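Local structure of dihydropteroate synthase (Anaplasma phagocytophilum, 6UCZ) at residues S242-I247 against S252-P257; G73-A78 against S82-E87; H108-I113 against S151-I156. The protein probably catalyses the condensation of 6-hydroxymethyl-7,8-dihydropterin pyrophosphate with p-aminobenzoate to 7,8-dihydropteroate, a step in folate synthesis. All blocks are in the same frame, centred on the assembly; numbering follows the deposited sequence.

From the N terminus the chain first reaches contact 2, which closes the short loop between strand 69-73 and helix 86-93. Strand 110-115 follows and supplies the first half of contact 3; the chain passes through strand 131-134 before strand 153-157 supplies the second, so this contact reaches across an intervening strand of the barrel. Contact 1 comes last and closes the loop between strand 235-236 and helix 255-267. The three follow in series; none encloses or crosses another. Contacts 1 and 3 lie on opposite sides of the chain's centre, 27 Å apart between contact centres, whereas the nearest atoms of contacts 2 and 3 are about 5 Å apart.

Contact 1 (S242-I247 against S252-P257); sequences SMFSLI and SERDVP
Phe244 and Arg254 make a surface contact of van der Waals character at the two ends of a short loop, between a 3-10 turn at 242-245 and the first turn of helix 255-267. The CA atoms of these two residues are the nearest pair across it, 7.2 Å apart. With its CG anti to the carbonyl carbon (chi1 -73°) and its chain extended from CG to NE, Arg254 runs alongside CB of Phe244, with NE 3.7 Å from that CB. Its guanidinium then lies against the 3-10 turn: Ser242 C sits over one face of the group, NH1 comes within 3.5 Å of Ser242 CA, and NH2 packs near the backbone N and CB of Ser245. The charged end gives its hydrogen bonds to carbonyls of the same loop, NE to Val249 O and NH1 to Arg240 O. Carbonyls thus hold the guanidinium on both the NE and NH1 positions, which would fix how it is turned against the turn. Ser242 O is gripped twice from within the turn, by Ser245 N and by Ser245 OG, the latter 2.8 Å away and at a C=O...OG angle of 165°. Beyond CB, the Phe244 ring reaches Pro257 in the first helical turn. Its CD1 lies 3.7 Å from Pro257 CB, and its CE1 is 3.4 Å from Pro257 O. Trp218, on helix 214-222, meets the same ring edge-to-face, and Thr258 and Leu261 also touch this buried side chain, although the contact as a whole lies at the surface. Lys241, just before this turn, belongs to the pterin monophosphate pocket, as expected of a TIM barrel, whose ligand residues lie at the C-terminal ends of the strands and in the loops that follow them.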
loop_
_atom_site.group_PDB
_atom_site.type_symbol
_atom_site.label_atom_id
_atom_site.label_comp_id
_atom_site.label_asym_id
_atom_site.label_seq_id
_atom_site.Cartn_x
_atom_site.Cartn_y
_atom_site.Cartn_z
ATOM N N SER A 242 -2.463 1.732 13.912
ATOM C CA SER A 242 -2.553 1.567 15.355
ATOM C C SER A 242 -1.184 1.442 16.011
ATOM O O SER A 242 -1.088 1.601 17.234
ATOM C CB SER A 242 -3.416 0.345 15.687
ATOM O OG SER A 242 -2.790 -0.822 15.226
ATOM N N MET A 243 -0.120 1.179 15.236
ATOM C CA MET A 243 1.225 1.208 15.808
ATOM C C MET A 243 1.496 2.525 16.545
ATOM O O MET A 243 2.270 2.554 17.511
ATOM C CB MET A 243 2.274 0.962 14.722
ATOM C CG MET A 243 2.360 2.070 13.638
ATOM S SD MET A 243 3.436 1.685 12.231
ATOM C CE MET A 243 5.034 1.667 13.044
ATOM N N PHE A 244 0.837 3.610 16.143
ATOM C CA PHE A 244 1.022 4.876 16.846
ATOM C C PHE A 244 0.293 4.921 18.177
ATOM O O PHE A 244 0.438 5.899 18.901
ATOM C CB PHE A 244 0.573 6.047 15.969
ATOM C CG PHE A 244 1.498 6.313 14.824
ATOM C CD1 PHE A 244 2.648 7.080 15.003
ATOM C CD2 PHE A 244 1.271 5.730 13.586
ATOM C CE1 PHE A 244 3.531 7.319 13.939
ATOM C CE2 PHE A 244 2.148 5.943 12.543
ATOM C CZ PHE A 244 3.286 6.752 12.725
ATOM N N SER A 245 -0.497 3.907 18.527
ATOM C CA SER A 245 -1.048 3.879 19.874
ATOM C C SER A 245 0.042 3.662 20.915
ATOM O O SER A 245 -0.188 3.908 22.104
ATOM C CB SER A 245 -2.103 2.783 20.000
ATOM O OG SER A 245 -1.463 1.523 19.998
ATOM N N LEU A 246 1.215 3.191 20.487
ATOM C CA LEU A 246 2.318 2.913 21.402
ATOM C C LEU A 246 2.966 4.207 21.896
ATOM O O LEU A 246 3.287 4.339 23.086
ATOM C CB LEU A 246 3.336 2.023 20.688
ATOM C CG LEU A 246 4.441 1.404 21.524
ATOM C CD1 LEU A 246 3.822 0.474 22.559
ATOM C CD2 LEU A 246 5.413 0.674 20.608
ATOM N N ILE A 247 3.217 5.147 20.987
ATOM C CA ILE A 247 3.324 6.558 21.344
ATOM C C ILE A 247 1.904 6.985 21.630
ATOM O O ILE A 247 1.188 7.277 20.669
ATOM C CB ILE A 247 3.824 7.469 20.208
ATOM C CG1 ILE A 247 4.753 6.757 19.232
ATOM C CG2 ILE A 247 4.424 8.754 20.811
ATOM C CD1 ILE A 247 6.166 6.824 19.661
ATOM N N SER A 252 -7.145 10.425 15.733
ATOM C CA SER A 252 -7.465 11.673 15.047
ATOM C C SER A 252 -6.273 12.617 14.928
ATOM O O SER A 252 -6.331 13.558 14.132
ATOM C CB SER A 252 -8.609 12.388 15.771
ATOM O OG SER A 252 -8.200 12.837 17.055
ATOM N N GLU A 253 -5.198 12.386 15.681
ATOM C CA GLU A 253 -4.050 13.282 15.678
ATOM C C GLU A 253 -2.805 12.624 15.092
ATOM O O GLU A 253 -1.691 13.074 15.353
ATOM C CB GLU A 253 -3.759 13.764 17.100
ATOM C CG GLU A 253 -4.955 14.370 17.799
ATOM C CD GLU A 253 -5.509 15.561 17.045
ATOM O OE1 GLU A 253 -4.703 16.317 16.455
ATOM O OE2 GLU A 253 -6.747 15.736 17.031
ATOM N N ARG A 254 -2.967 11.610 14.237
ATOM C CA ARG A 254 -1.818 10.796 13.865
ATOM C C ARG A 254 -1.090 11.267 12.615
ATOM O O ARG A 254 -0.024 10.717 12.310
ATOM C CB ARG A 254 -2.229 9.332 13.682
ATOM C CG ARG A 254 -2.517 8.626 15.014
ATOM C CD ARG A 254 -2.840 7.124 14.792
ATOM N NE ARG A 254 -3.099 6.458 16.066
ATOM C CZ ARG A 254 -3.728 5.297 16.182
ATOM N NH1 ARG A 254 -4.170 4.672 15.094
ATOM N NH2 ARG A 254 -3.917 4.766 17.386
ATOM N N ASP A 255 -1.609 12.266 11.891
ATOM C CA ASP A 255 -0.952 12.658 10.643
ATOM C C ASP A 255 0.434 13.270 10.890
ATOM O O ASP A 255 1.388 12.966 10.160
ATOM C CB ASP A 255 -1.856 13.610 9.861
ATOM C CG ASP A 255 -2.953 12.865 9.079
ATOM O OD1 ASP A 255 -2.765 11.669 8.753
ATOM O OD2 ASP A 255 -4.013 13.460 8.812
ATOM N N VAL A 256 0.587 14.086 11.928
ATOM C CA VAL A 256 1.896 14.678 12.224
ATOM C C VAL A 256 2.864 13.586 12.692
ATOM O O VAL A 256 3.983 13.499 12.156
ATOM C CB VAL A 256 1.779 15.831 13.237
ATOM C CG1 VAL A 256 3.148 16.273 13.672
ATOM C CG2 VAL A 256 1.027 16.988 12.623
ATOM N N PRO A 257 2.509 12.729 13.666
ATOM C CA PRO A 257 3.400 11.593 13.971
ATOM C C PRO A 257 3.706 10.718 12.768
ATOM O O PRO A 257 4.832 10.215 12.640
ATOM C CB PRO A 257 2.622 10.817 15.052
ATOM C CG PRO A 257 1.807 11.862 15.725
ATOM C CD PRO A 257 1.384 12.797 14.624
#

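Contact 2 (G73-A78 against S82-E87); sequences GAESTA and SPITQE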
loop_
_atom_site.group_PDB
_atom_site.type_symbol
_atom_site.label_atom_id
_atom_site.label_comp_id
_atom_site.label_asym_id
_atom_site.label_seq_id
_atom_site.Cartn_x
_atom_site.Cartn_y
_atom_site.Cartn_z
ATOM N N GLY A 73 -9.210 2.412 -3.190
ATOM C CA GLY A 73 -9.660 1.187 -2.564
ATOM C C GLY A 73 -11.108 1.240 -2.132
ATOM O O GLY A 73 -11.605 2.291 -1.715
ATOM N N ALA A 74 -11.798 0.112 -2.240
ATOM C CA ALA A 74 -13.216 0.049 -1.930
ATOM C C ALA A 74 -13.566 -0.970 -0.862
ATOM O O ALA A 74 -14.749 -1.086 -0.513
ATOM C CB ALA A 74 -14.022 -0.276 -3.196
ATOM N N GLU A 75 -12.594 -1.710 -0.327
ATOM C CA GLU A 75 -12.870 -2.699 0.714
ATOM C C GLU A 75 -12.132 -2.279 1.974
ATOM O O GLU A 75 -10.902 -2.384 2.040
ATOM C CB GLU A 75 -12.456 -4.112 0.284
ATOM C CG GLU A 75 -13.019 -5.204 1.205
ATOM C CD GLU A 75 -12.782 -6.620 0.696
ATOM O OE1 GLU A 75 -11.960 -6.807 -0.225
ATOM O OE2 GLU A 75 -13.415 -7.556 1.240
ATOM N N SER A 76 -12.882 -1.839 2.982
ATOM C CA SER A 76 -12.279 -1.543 4.271
ATOM C C SER A 76 -11.704 -2.816 4.871
ATOM O O SER A 76 -12.384 -3.843 4.960
ATOM C CB SER A 76 -13.304 -0.921 5.221
ATOM O OG SER A 76 -12.868 -1.012 6.569
ATOM N N THR A 77 -10.441 -2.749 5.275
ATOM C CA THR A 77 -9.760 -3.882 5.879
ATOM C C THR A 77 -9.601 -3.691 7.383
ATOM O O THR A 77 -8.877 -4.456 8.032
ATOM C CB THR A 77 -8.417 -4.108 5.184
ATOM O OG1 THR A 77 -7.816 -5.321 5.651
ATOM C CG2 THR A 77 -7.496 -2.941 5.421
ATOM N N ALA A 78 -10.296 -2.695 7.946
ATOM C CA ALA A 78 -10.243 -2.387 9.367
ATOM C C ALA A 78 -10.710 -3.592 10.187
ATOM O O ALA A 78 -11.450 -4.446 9.689
ATOM C CB ALA A 78 -11.108 -1.161 9.663
ATOM N N SER A 82 -16.594 -6.624 8.085
ATOM C CA SER A 82 -16.796 -7.884 7.380
ATOM C C SER A 82 -16.569 -7.672 5.881
ATOM O O SER A 82 -16.928 -6.620 5.342
ATOM C CB SER A 82 -18.204 -8.424 7.629
ATOM N N PRO A 83 -15.962 -8.637 5.189
ATOM C CA PRO A 83 -15.589 -8.421 3.784
ATOM C C PRO A 83 -16.790 -8.326 2.853
ATOM O O PRO A 83 -17.839 -8.927 3.087
ATOM C CB PRO A 83 -14.732 -9.649 3.446
ATOM C CG PRO A 83 -14.415 -10.300 4.766
ATOM C CD PRO A 83 -15.549 -9.965 5.674
ATOM N N ILE A 84 -16.634 -7.530 1.800
ATOM C CA ILE A 84 -17.631 -7.433 0.744
ATOM C C ILE A 84 -17.235 -8.370 -0.393
ATOM O O ILE A 84 -16.098 -8.825 -0.483
ATOM C CB ILE A 84 -17.798 -5.979 0.244
ATOM C CG1 ILE A 84 -16.471 -5.446 -0.279
ATOM C CG2 ILE A 84 -18.310 -5.088 1.358
ATOM C CD1 ILE A 84 -16.569 -4.094 -0.911
ATOM N N THR A 85 -18.176 -8.630 -1.304
ATOM C CA THR A 85 -17.903 -9.424 -2.494
ATOM C C THR A 85 -17.116 -8.617 -3.524
ATOM O O THR A 85 -17.107 -7.381 -3.518
ATOM C CB THR A 85 -19.200 -9.925 -3.137
ATOM O OG1 THR A 85 -19.951 -8.809 -3.629
ATOM C CG2 THR A 85 -20.050 -10.700 -2.129
ATOM N N GLN A 86 -16.443 -9.340 -4.422
ATOM C CA GLN A 86 -15.750 -8.667 -5.518
ATOM C C GLN A 86 -16.716 -7.838 -6.358
ATOM O O GLN A 86 -16.345 -6.771 -6.865
ATOM C CB GLN A 86 -15.030 -9.693 -6.400
ATOM C CG GLN A 86 -14.192 -9.107 -7.542
ATOM C CD GLN A 86 -15.018 -8.747 -8.782
ATOM O OE1 GLN A 86 -16.037 -9.384 -9.066
ATOM N NE2 GLN A 86 -14.597 -7.701 -9.503
ATOM N N GLU A 87 -17.951 -8.320 -6.531
ATOM C CA GLU A 87 -18.922 -7.600 -7.351
ATOM C C GLU A 87 -19.348 -6.295 -6.684
ATOM O O GLU A 87 -19.458 -5.254 -7.344
ATOM C CB GLU A 87 -20.146 -8.471 -7.633
ATOM C CG GLU A 87 -19.907 -9.655 -8.569
ATOM C CD GLU A 87 -19.418 -10.900 -7.848
ATOM O OE1 GLU A 87 -19.179 -10.835 -6.624
ATOM O OE2 GLU A 87 -19.308 -11.962 -8.499
HETATM O O HOH W 1 -13.784 -8.598 -2.153
#
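Glu75 carries its CG anti to the backbone N (chi1 -167°) and stays extended through chi2, which lays its carboxylate alongside the backbone of Pro83 and Ile84; Ile84 in turn has CG1 set between its own N and carbonyl carbon (chi1 59°), and this brings the end of the side chain nearer. The two side chains run antiparallel alongside one another, with Glu75 CG 3.8 Å from Ile84 CG1. At the polar end, Glu75 OE2 accepts a weak hydrogen bond from Ile84 N, 3.3 Å long and bent to 133°, while Pro83 CB rests against the same oxygen. The contact lies in the loop between strand 69-73 and helix 86-93 of the TIM barrel, probably the second of the mobile active-site loops known in this family. Here Thr77 touches the bound pterin monophosphate. A water bridges the two sides, donating to Glu75 OE1 at 3.2 Å and to Ile84 O at 2.9 Å, so both carboxylate oxygens are linked to Ile84, OE2 weakly and directly, OE1 through the water. Arg116 forms a long, weak ion pair with OE1. Deeper in, Ile84 CD1 packs on Ala74 O, 3.5 Å away, an oxygen that also takes a weak hydrogen bond from Arg92 of helix 86-93. That helix begins just after Thr85, the N-cap residue, whose OG1 accepts from Glu88 N.

Contact 3 (H108-I113 against S151-I156); sequences HVEVSI and SAKIII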
loop_
_atom_site.group_PDB
_atom_site.type_symbol
_atom_site.label_atom_id
_atom_site.label_comp_id
_atom_site.label_asym_id
_atom_site.label_seq_id
_atom_site.Cartn_x
_atom_site.Cartn_y
_atom_site.Cartn_z
ATOM N N HIS A 108 -0.106 13.732 -14.831
ATOM C CA HIS A 108 1.080 12.877 -14.762
ATOM C C HIS A 108 1.210 12.246 -13.376
ATOM O O HIS A 108 2.301 12.137 -12.813
ATOM C CB HIS A 108 2.343 13.647 -15.157
ATOM C CG HIS A 108 2.276 14.233 -16.535
ATOM N ND1 HIS A 108 2.650 15.530 -16.814
ATOM C CD2 HIS A 108 1.868 13.699 -17.711
ATOM C CE1 HIS A 108 2.479 15.769 -18.103
ATOM N NE2 HIS A 108 2.004 14.674 -18.669
ATOM N N VAL A 109 0.071 11.866 -12.815
ATOM C CA VAL A 109 -0.010 11.132 -11.562
ATOM C C VAL A 109 -0.514 9.727 -11.874
ATOM O O VAL A 109 -1.398 9.547 -12.727
ATOM C CB VAL A 109 -0.926 11.870 -10.565
ATOM C CG1 VAL A 109 -1.149 11.043 -9.311
ATOM C CG2 VAL A 109 -0.334 13.257 -10.218
ATOM N N GLU A 110 0.073 8.727 -11.228
ATOM C CA GLU A 110 -0.345 7.356 -11.489
ATOM C C GLU A 110 -1.522 6.961 -10.604
ATOM O O GLU A 110 -1.849 7.629 -9.625
ATOM C CB GLU A 110 0.822 6.392 -11.293
ATOM C CG GLU A 110 1.970 6.652 -12.254
ATOM C CD GLU A 110 3.171 5.781 -11.970
ATOM O OE1 GLU A 110 3.818 5.978 -10.912
ATOM O OE2 GLU A 110 3.447 4.882 -12.795
ATOM N N VAL A 111 -2.152 5.837 -10.952
ATOM C CA VAL A 111 -3.292 5.311 -10.209
ATOM C C VAL A 111 -3.005 3.861 -9.841
ATOM O O VAL A 111 -2.526 3.080 -10.673
ATOM C CB VAL A 111 -4.604 5.421 -11.019
ATOM C CG1 VAL A 111 -5.800 4.890 -10.206
ATOM C CG2 VAL A 111 -4.836 6.863 -11.478
ATOM N N SER A 112 -3.313 3.508 -8.595
ATOM C CA SER A 112 -3.139 2.168 -8.044
ATOM C C SER A 112 -4.504 1.625 -7.638
ATOM O O SER A 112 -5.348 2.374 -7.135
ATOM C CB SER A 112 -2.194 2.209 -6.818
ATOM O OG SER A 112 -2.056 0.928 -6.239
ATOM N N ILE A 113 -4.741 0.335 -7.864
ATOM C CA ILE A 113 -5.979 -0.298 -7.415
ATOM C C ILE A 113 -5.669 -1.150 -6.192
ATOM O O ILE A 113 -4.888 -2.106 -6.267
ATOM C CB ILE A 113 -6.658 -1.115 -8.537
ATOM C CG1 ILE A 113 -7.920 -1.821 -8.012
ATOM C CG2 ILE A 113 -5.716 -2.133 -9.183
ATOM C CD1 ILE A 113 -8.975 -0.883 -7.481
ATOM N N SER A 151 1.279 -6.269 -17.775
ATOM C CA SER A 151 2.545 -5.551 -17.664
ATOM C C SER A 151 2.539 -4.541 -16.517
ATOM O O SER A 151 3.432 -3.687 -16.436
ATOM C CB SER A 151 2.925 -4.859 -18.981
ATOM O OG SER A 151 1.999 -3.843 -19.320
ATOM N N ALA A 152 1.535 -4.605 -15.644
ATOM C CA ALA A 152 1.394 -3.658 -14.552
ATOM C C ALA A 152 2.472 -3.850 -13.491
ATOM O O ALA A 152 3.044 -4.929 -13.325
ATOM C CB ALA A 152 0.027 -3.821 -13.883
ATOM N N LYS A 153 2.743 -2.776 -12.763
ATOM C CA LYS A 153 3.515 -2.903 -11.538
ATOM C C LYS A 153 2.591 -3.444 -10.456
ATOM O O LYS A 153 1.384 -3.159 -10.443
ATOM C CB LYS A 153 4.099 -1.554 -11.127
ATOM C CG LYS A 153 4.952 -0.916 -12.209
ATOM C CD LYS A 153 5.381 0.504 -11.836
ATOM C CE LYS A 153 4.615 1.540 -12.655
ATOM N NZ LYS A 153 5.319 2.858 -12.713
ATOM N N ILE A 154 3.149 -4.222 -9.534
ATOM C CA ILE A 154 2.324 -4.844 -8.505
ATOM C C ILE A 154 2.989 -4.756 -7.140
ATOM O O ILE A 154 4.166 -5.098 -6.986
ATOM C CB ILE A 154 1.981 -6.304 -8.869
ATOM C CG1 ILE A 154 1.244 -6.980 -7.714
ATOM C CG2 ILE A 154 3.224 -7.085 -9.291
ATOM C CD1 ILE A 154 0.395 -8.160 -8.170
ATOM N N ILE A 155 2.235 -4.294 -6.149
ATOM C CA ILE A 155 2.632 -4.363 -4.747
ATOM C C ILE A 155 2.002 -5.608 -4.140
ATOM O O ILE A 155 0.794 -5.831 -4.292
ATOM C CB ILE A 155 2.179 -3.116 -3.972
ATOM C CG1 ILE A 155 2.649 -1.845 -4.680
ATOM C CG2 ILE A 155 2.710 -3.157 -2.516
ATOM C CD1 ILE A 155 1.906 -0.606 -4.215
ATOM N N ILE A 156 2.809 -6.424 -3.463
ATOM C CA ILE A 156 2.313 -7.544 -2.665
ATOM C C ILE A 156 2.599 -7.234 -1.201
ATOM O O ILE A 156 3.734 -6.891 -0.840
ATOM C CB ILE A 156 2.927 -8.887 -3.102
ATOM C CG1 ILE A 156 4.454 -8.790 -3.211
ATOM C CG2 ILE A 156 2.312 -9.346 -4.434
ATOM C CD1 ILE A 156 5.125 -10.146 -3.515
#
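The strands bearing Glu110 and Lys153 run parallel but are not neighbours in the sheet, since strand 131-134 lies between them, and the two residues meet through the ends of long side chains. Each directs its CB toward the other segment. Lys153 NZ donates to Glu110 OE2 in a salt bridge of 2.8 Å, and the ammonium comes to the syn lone pair of that oxygen, the side facing OE1. The carboxylate arrives on a chain extended beyond CG, whereas the lysine chain bends at chi3 (-107°), and the two side chains cross at about a right angle. Lys153 CE also packs near OE2, at 3.5 Å. Both residues open their strands, which puts the pair at the N-terminal end of the parallel TIM barrel, away from the mouth at which the substrate pocket lies. Two residues further along, Ile155 touches the bound pterin monophosphate, while the Lys153 side chain is about 12 Å from that ligand. Tyr131, on the intervening strand, joins the pair: its OH is hydrogen-bonded to Glu110 OE1 and has a weak hydrogen bond with Lys153 NZ. Each carboxylate oxygen therefore has its own partner, which would limit rotation of the group, and the nearby ammonium probably favours the ionised form of Glu110. A sodium ion lies about 4 Å from the glutamate side chain. On the same strand as Glu110, Ser112 OG is hydrogen-bonded to Asp71 OD1 of strand 69-73.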